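Long-range contacts in succinate--CoA ligase subunit alpha (Campylobacter jejuni, PDB 6MEL), which belongs to the CoA-ligase alpha-subunit family and combines a Rossmann-like CoA binding domain with a separate CoA-ligase domain: residues Ala66-Ile71 with Ile90-Val95; Thr9-Gln14 with Thr33-Gly38. All blocks are in the same frame, centred on the assembly; numbering follows the deposited sequence.

Contact 1 of 2, residues Ala66-Ile71 with Ile90-Val95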
ATOM      1  N   ALA A  66     -19.725 -25.019   8.745  1.00 48.51           N
ATOM      2  CA  ALA A  66     -19.006 -23.737   9.040  1.00 49.52           C
ATOM      3  C   ALA A  66     -19.469 -22.637   8.075  1.00 47.16           C
ATOM      4  O   ALA A  66     -19.709 -22.925   6.919  1.00 44.78           O
ATOM      5  CB  ALA A  66     -17.524 -23.954   8.885  1.00 50.35           C
ATOM      6  N   ASP A  67     -19.604 -21.399   8.559  1.00 50.07           N
ATOM      7  CA  ASP A  67     -19.876 -20.295   7.648  1.00 50.11           C
ATOM      8  C   ASP A  67     -18.885 -19.152   7.845  1.00 45.28           C
ATOM      9  O   ASP A  67     -19.095 -18.054   7.310  1.00 42.00           O
ATOM     10  CB  ASP A  67     -21.343 -19.869   7.673  1.00 55.89           C
ATOM     11  CG  ASP A  67     -21.842 -19.311   8.983  1.00 58.89           C
ATOM     12  OD1 ASP A  67     -21.029 -19.129   9.903  1.00 57.36           O
ATOM     13  OD2 ASP A  67     -23.058 -19.109   9.068  1.00 69.49           O
ATOM     14  N   VAL A  68     -17.788 -19.430   8.551  1.00 43.14           N
ATOM     15  CA  VAL A  68     -16.719 -18.488   8.707  1.00 41.33           C
ATOM     16  C   VAL A  68     -15.424 -19.166   8.267  1.00 40.83           C
ATOM     17  O   VAL A  68     -15.186 -20.275   8.645  1.00 38.54           O
ATOM     18  CB  VAL A  68     -16.642 -17.968  10.153  1.00 42.50           C
ATOM     19  CG1 VAL A  68     -15.531 -16.958  10.303  1.00 42.41           C
ATOM     20  CG2 VAL A  68     -17.981 -17.372  10.584  1.00 44.77           C
ATOM     21  N   SER A  69     -14.616 -18.477   7.457  1.00 36.45           N
ATOM     22  CA  SER A  69     -13.356 -19.002   7.014  1.00 38.51           C
ATOM     23  C   SER A  69     -12.219 -18.049   7.380  1.00 38.91           C
ATOM     24  O   SER A  69     -12.342 -16.796   7.297  1.00 38.87           O
ATOM     25  CB  SER A  69     -13.376 -19.258   5.526  1.00 41.64           C
ATOM     26  OG  SER A  69     -12.149 -19.838   5.120  1.00 47.01           O
ATOM     27  N   LEU A  70     -11.077 -18.644   7.700  1.00 36.87           N
ATOM     28  CA  LEU A  70      -9.836 -17.928   8.029  1.00 37.33           C
ATOM     29  C   LEU A  70      -8.797 -18.328   6.973  1.00 36.37           C
ATOM     30  O   LEU A  70      -8.456 -19.536   6.830  1.00 35.54           O
ATOM     31  CB  LEU A  70      -9.403 -18.321   9.441  1.00 36.97           C
ATOM     32  CG  LEU A  70      -8.028 -17.823   9.903  1.00 37.07           C
ATOM     33  CD1 LEU A  70      -7.908 -16.317   9.865  1.00 37.03           C
ATOM     34  CD2 LEU A  70      -7.781 -18.288  11.324  1.00 39.11           C
ATOM     35  N   ILE A  71      -8.319 -17.337   6.215  1.00 34.81           N
ATOM     36  CA  ILE A  71      -7.570 -17.586   4.973  1.00 34.69           C
ATOM     37  C   ILE A  71      -6.104 -17.175   5.123  1.00 36.22           C
ATOM     38  O   ILE A  71      -5.783 -15.983   5.329  1.00 36.70           O
ATOM     39  CB  ILE A  71      -8.240 -16.860   3.804  1.00 35.23           C
ATOM     40  CG1 ILE A  71      -9.700 -17.310   3.653  1.00 35.50           C
ATOM     41  CG2 ILE A  71      -7.418 -17.035   2.536  1.00 35.61           C
ATOM     42  CD1 ILE A  71     -10.415 -16.755   2.465  1.00 36.17           C
ATOM     43  N   ILE A  90     -19.819 -19.393   2.396  1.00 38.08           N
ATOM     44  CA  ILE A  90     -19.213 -18.706   3.545  1.00 37.79           C
ATOM     45  C   ILE A  90     -19.796 -17.294   3.696  1.00 38.46           C
ATOM     46  O   ILE A  90     -19.983 -16.611   2.713  1.00 38.04           O
ATOM     47  CB  ILE A  90     -17.682 -18.690   3.426  1.00 38.98           C
ATOM     48  CG1 ILE A  90     -17.125 -20.113   3.422  1.00 39.28           C
ATOM     49  CG2 ILE A  90     -17.054 -17.841   4.522  1.00 38.26           C
ATOM     50  CD1 ILE A  90     -17.353 -20.879   4.731  1.00 41.62           C
ATOM     51  N   LYS A  91     -20.051 -16.871   4.948  1.00 38.46           N
ATOM     52  CA  LYS A  91     -20.665 -15.575   5.238  1.00 41.17           C
ATOM     53  C   LYS A  91     -19.644 -14.526   5.697  1.00 37.80           C
ATOM     54  O   LYS A  91     -19.881 -13.355   5.545  1.00 37.56           O
ATOM     55  CB  LYS A  91     -21.772 -15.737   6.275  1.00 46.48           C
ATOM     56  CG  LYS A  91     -22.961 -16.559   5.766  1.00 54.51           C
ATOM     57  CD  LYS A  91     -23.488 -16.117   4.409  1.00 61.57           C
ATOM     58  CE  LYS A  91     -24.379 -17.142   3.723  1.00 68.36           C
ATOM     59  NZ  LYS A  91     -24.347 -16.984   2.243  1.00 72.40           N
ATOM     60  N   LEU A  92     -18.497 -14.959   6.188  1.00 35.01           N
ATOM     61  CA  LEU A  92     -17.436 -14.092   6.681  1.00 37.44           C
ATOM     62  C   LEU A  92     -16.096 -14.789   6.394  1.00 36.93           C
ATOM     63  O   LEU A  92     -15.877 -15.908   6.814  1.00 38.14           O
ATOM     64  CB  LEU A  92     -17.599 -13.833   8.189  1.00 37.01           C
ATOM     65  CG  LEU A  92     -16.501 -12.939   8.789  1.00 38.19           C
ATOM     66  CD1 LEU A  92     -16.586 -11.519   8.233  1.00 37.14           C
ATOM     67  CD2 LEU A  92     -16.575 -12.874  10.309  1.00 40.00           C
ATOM     68  N   ALA A  93     -15.235 -14.126   5.623  1.00 36.99           N
ATOM     69  CA  ALA A  93     -13.897 -14.596   5.321  1.00 36.37           C
ATOM     70  C   ALA A  93     -12.891 -13.596   5.868  1.00 36.55           C
ATOM     71  O   ALA A  93     -12.923 -12.415   5.503  1.00 35.51           O
ATOM     72  CB  ALA A  93     -13.721 -14.765   3.831  1.00 37.08           C
ATOM     73  N   VAL A  94     -12.005 -14.097   6.725  1.00 36.22           N
ATOM     74  CA  VAL A  94     -10.973 -13.327   7.326  1.00 36.99           C
ATOM     75  C   VAL A  94      -9.673 -13.613   6.577  1.00 37.36           C
ATOM     76  O   VAL A  94      -9.178 -14.745   6.579  1.00 36.69           O
ATOM     77  CB  VAL A  94     -10.866 -13.668   8.825  1.00 36.33           C
ATOM     78  CG1 VAL A  94      -9.791 -12.847   9.489  1.00 37.07           C
ATOM     79  CG2 VAL A  94     -12.187 -13.493   9.550  1.00 36.55           C
ATOM     80  N   VAL A  95      -9.101 -12.598   5.931  1.00 34.59           N
ATOM     81  CA  VAL A  95      -7.989 -12.845   5.008  1.00 34.92           C
ATOM     82  C   VAL A  95      -6.725 -12.165   5.564  1.00 34.79           C
ATOM     83  O   VAL A  95      -6.637 -10.952   5.551  1.00 34.37           O
ATOM     84  CB  VAL A  95      -8.299 -12.336   3.581  1.00 35.35           C
ATOM     85  CG1 VAL A  95      -7.171 -12.663   2.625  1.00 37.04           C
ATOM     86  CG2 VAL A  95      -9.627 -12.846   3.053  1.00 37.71           C
TER
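With chi1 at -58° and an extended chi2, the I71 side chain runs out from beside its own backbone N, and its CD1 comes alongside V95, 4.0 Å from V95 CG2, while also touching A93 CB. L70, with CG opposite its backbone N (chi1 172°) and chi2 choosing the branch, brings CD1 obliquely over V94, 4.0 Å from V94 CG1. These two packings lie on different faces of the sheet: V68, L70, L92 and V94 on one, S69, I71, A93 and V95 on the other. Main-chain bonds fix the parallel register. S69 N donates to L92 O at 2.9 Å. S69 O accepts from V94 N at 2.8 Å, and I71 N bonds in turn to V94 O. At the start of the ladder D67 O takes K91 N at 2.8 Å and, more weakly, L92 N at 3.3 Å. I90 CG2 packs against this same carbonyl, while the I90 side chain also touches helices 57-64 and 78-87. Strands 68-71 and 92-95, their axes 14° apart and helix 78-87 between them in the chain, make up a beta-alpha-beta crossover of a Rossmann-like sheet.

Contact 2 of 2, residues Thr9-Gln14 with Thr33-Gly38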
ATOM      1  N   THR A   9     -18.528 -19.818  17.276  1.00 48.05           N
ATOM      2  CA  THR A   9     -18.467 -19.661  15.803  1.00 47.00           C
ATOM      3  C   THR A   9     -17.642 -20.822  15.204  1.00 43.06           C
ATOM      4  O   THR A   9     -16.505 -21.002  15.551  1.00 44.00           O
ATOM      5  CB  THR A   9     -17.817 -18.324  15.433  1.00 46.05           C
ATOM      6  OG1 THR A   9     -18.468 -17.270  16.150  1.00 45.38           O
ATOM      7  CG2 THR A   9     -17.840 -18.076  13.941  1.00 47.90           C
ATOM      8  N   LYS A  10     -18.194 -21.555  14.252  1.00 44.38           N
ATOM      9  CA  LYS A  10     -17.451 -22.585  13.549  1.00 47.68           C
ATOM     10  C   LYS A  10     -16.606 -21.970  12.439  1.00 47.68           C
ATOM     11  O   LYS A  10     -17.142 -21.231  11.602  1.00 46.05           O
ATOM     12  CB  LYS A  10     -18.421 -23.581  12.928  1.00 50.35           C
ATOM     13  CG  LYS A  10     -19.338 -24.248  13.947  1.00 56.85           C
ATOM     14  CD  LYS A  10     -19.749 -25.651  13.567  1.00 63.53           C
ATOM     15  CE  LYS A  10     -21.241 -25.852  13.604  1.00 70.80           C
ATOM     16  NZ  LYS A  10     -21.846 -25.163  12.439  1.00 77.55           N
ATOM     17  N   VAL A  11     -15.327 -22.360  12.406  1.00 44.31           N
ATOM     18  CA  VAL A  11     -14.344 -21.776  11.526  1.00 43.38           C
ATOM     19  C   VAL A  11     -13.628 -22.881  10.758  1.00 42.67           C
ATOM     20  O   VAL A  11     -13.143 -23.807  11.384  1.00 44.58           O
ATOM     21  CB  VAL A  11     -13.298 -20.984  12.333  1.00 43.70           C
ATOM     22  CG1 VAL A  11     -12.184 -20.451  11.428  1.00 42.16           C
ATOM     23  CG2 VAL A  11     -13.938 -19.869  13.156  1.00 44.24           C
ATOM     24  N   ILE A  12     -13.480 -22.703   9.435  1.00 41.72           N
ATOM     25  CA  ILE A  12     -12.572 -23.480   8.633  1.00 40.33           C
ATOM     26  C   ILE A  12     -11.377 -22.615   8.262  1.00 41.97           C
ATOM     27  O   ILE A  12     -11.483 -21.375   8.150  1.00 39.96           O
ATOM     28  CB  ILE A  12     -13.246 -24.038   7.378  1.00 43.60           C
ATOM     29  CG1 ILE A  12     -13.947 -22.937   6.595  1.00 45.95           C
ATOM     30  CG2 ILE A  12     -14.197 -25.158   7.741  1.00 46.86           C
ATOM     31  CD1 ILE A  12     -14.414 -23.390   5.235  1.00 53.45           C
ATOM     32  N   VAL A  13     -10.258 -23.280   8.001  1.00 38.07           N
ATOM     33  CA  VAL A  13      -9.022 -22.590   7.639  1.00 37.56           C
ATOM     34  C   VAL A  13      -8.690 -22.957   6.192  1.00 39.71           C
ATOM     35  O   VAL A  13      -8.534 -24.115   5.863  1.00 38.16           O
ATOM     36  CB  VAL A  13      -7.891 -22.992   8.596  1.00 38.27           C
ATOM     37  CG1 VAL A  13      -6.597 -22.307   8.241  1.00 40.24           C
ATOM     38  CG2 VAL A  13      -8.262 -22.754  10.058  1.00 39.62           C
ATOM     39  N   GLN A  14      -8.567 -21.949   5.326  1.00 37.98           N
ATOM     40  CA  GLN A  14      -8.069 -22.177   3.972  1.00 37.81           C
ATOM     41  C   GLN A  14      -6.546 -22.003   4.040  1.00 37.51           C
ATOM     42  O   GLN A  14      -6.038 -21.033   4.625  1.00 38.09           O
ATOM     43  CB  GLN A  14      -8.783 -21.272   2.971  1.00 37.95           C
ATOM     44  CG  GLN A  14     -10.259 -21.598   2.773  1.00 38.56           C
ATOM     45  CD  GLN A  14     -11.017 -20.549   2.006  1.00 37.22           C
ATOM     46  OE1 GLN A  14     -11.890 -19.876   2.553  1.00 37.90           O
ATOM     47  NE2 GLN A  14     -10.688 -20.413   0.724  1.00 36.96           N
ATOM     48  N   THR A  33     -10.951 -20.883  19.943  1.00 45.33           N
ATOM     49  CA  THR A  33     -11.639 -20.803  18.646  1.00 45.75           C
ATOM     50  C   THR A  33     -12.113 -22.196  18.225  1.00 44.88           C
ATOM     51  O   THR A  33     -11.336 -23.135  18.194  1.00 45.92           O
ATOM     52  CB  THR A  33     -10.745 -20.238  17.537  1.00 45.08           C
ATOM     53  OG1 THR A  33     -10.116 -19.043  18.015  1.00 43.54           O
ATOM     54  CG2 THR A  33     -11.520 -19.966  16.263  1.00 45.84           C
ATOM     55  N   ASN A  34     -13.369 -22.293  17.813  1.00 42.61           N
ATOM     56  CA  ASN A  34     -13.962 -23.548  17.326  1.00 44.20           C
ATOM     57  C   ASN A  34     -13.548 -23.816  15.866  1.00 44.31           C
ATOM     58  O   ASN A  34     -14.361 -23.736  14.952  1.00 44.60           O
ATOM     59  CB  ASN A  34     -15.495 -23.501  17.440  1.00 45.19           C
ATOM     60  CG  ASN A  34     -16.154 -24.857  17.215  1.00 49.48           C
ATOM     61  OD1 ASN A  34     -15.479 -25.866  17.240  1.00 46.47           O
ATOM     62  ND2 ASN A  34     -17.452 -24.896  16.931  1.00 50.30           N
ATOM     63  N   ILE A  35     -12.286 -24.165  15.635  1.00 41.56           N
ATOM     64  CA  ILE A  35     -11.885 -24.557  14.328  1.00 42.95           C
ATOM     65  C   ILE A  35     -12.364 -25.985  14.070  1.00 47.66           C
ATOM     66  O   ILE A  35     -11.941 -26.901  14.773  1.00 47.00           O
ATOM     67  CB  ILE A  35     -10.370 -24.387  14.158  1.00 41.74           C
ATOM     68  CG1 ILE A  35     -10.003 -22.891  14.175  1.00 43.57           C
ATOM     69  CG2 ILE A  35      -9.911 -25.065  12.882  1.00 42.49           C
ATOM     70  CD1 ILE A  35      -8.546 -22.574  14.031  1.00 44.29           C
ATOM     71  N   VAL A  36     -13.147 -26.189  12.999  1.00 43.73           N
ATOM     72  CA  VAL A  36     -13.769 -27.492  12.786  1.00 47.41           C
ATOM     73  C   VAL A  36     -13.095 -28.227  11.639  1.00 49.39           C
ATOM     74  O   VAL A  36     -13.477 -29.338  11.366  1.00 50.04           O
ATOM     75  CB  VAL A  36     -15.282 -27.391  12.522  1.00 47.83           C
ATOM     76  CG1 VAL A  36     -16.027 -26.940  13.755  1.00 50.10           C
ATOM     77  CG2 VAL A  36     -15.573 -26.474  11.344  1.00 49.68           C
ATOM     78  N   GLY A  37     -12.123 -27.610  10.969  1.00 46.64           N
ATOM     79  CA  GLY A  37     -11.582 -28.213   9.743  1.00 47.70           C
ATOM     80  C   GLY A  37     -10.797 -27.229   8.901  1.00 46.32           C
ATOM     81  O   GLY A  37     -10.684 -26.025   9.194  1.00 44.53           O
ATOM     82  N   GLY A  38     -10.235 -27.723   7.823  1.00 43.36           N
ATOM     83  CA  GLY A  38      -9.504 -26.842   6.929  1.00 43.02           C
ATOM     84  C   GLY A  38      -9.372 -27.425   5.547  1.00 44.10           C
ATOM     85  O   GLY A  38      -9.700 -28.620   5.341  1.00 43.87           O
TER
HETATM   86  O   HOH W   1     -14.962 -19.862  17.432  1.00 48.56           O
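V11 O is approached by two neighbouring residues of 33-38: V36 N donates to it at 2.9 Å, and I35 CA adds a CA-H...O contact at 3.3 Å. G37 O is used in a similar way, accepting V13 N at 3.0 Å while the CA-H of I12 also points at it. The third main-chain bond runs from V11 N to N34 O at 3.1 Å. V11 pairs with I35 but V13 with G38, so segment 33-38 spends one residue more than its partner over this span. V36 absorbs the difference. With chi1 at -68°, its CG1 extends toward K10 CD, and its CG2, wedged between its own backbone N and carbonyl carbon, meets I12 CG2 at 4.1 Å. G37 follows with phi 163° and psi 177°, a conformation readily adopted by a residue that lacks a CB. On the face that carries V11, V13 and I35, the V13 and I35 side chains cross at an angle, CG2 of V13 4.0 Å from CD1 of I35. Near the start of the segments V11 CG2 touches T33 CG2, and N34 ND2 lies beside K10 CG. N34 is also the centre of an inverse gamma turn; a water accepts from N34 N at 2.9 Å and donates to T9 O at 2.7 Å, so it links the two backbones ahead of the V11 N to N34 O bond. Side chains thus join the strands chiefly through branched aliphatic contacts, whereas polar cohesion across the pair comes from main-chain groups and one bridging water.

How the contacts relate
Contacts 1 and 2 are successive parts of one sheet, their centres about 9 Å apart, and both segments of contact 2 precede those of contact 1 in the sequence. Strands 10-14 and 68-71 lie next to each other, giving the order 34-39, 10-14, 68-71, 92-95. The seam between the contacts has its own evidence: L70 N lies 2.8 Å from I12 O, a probable backbone hydrogen bond, and S69 OG is 2.6 Å from Q14 OE1, a probable side-chain one. Q14 NE2 bonds in turn to S81 O of helix 78-87, the helix that connects the strands of contact 1. Both contacts fall inside the CoA binding domain range.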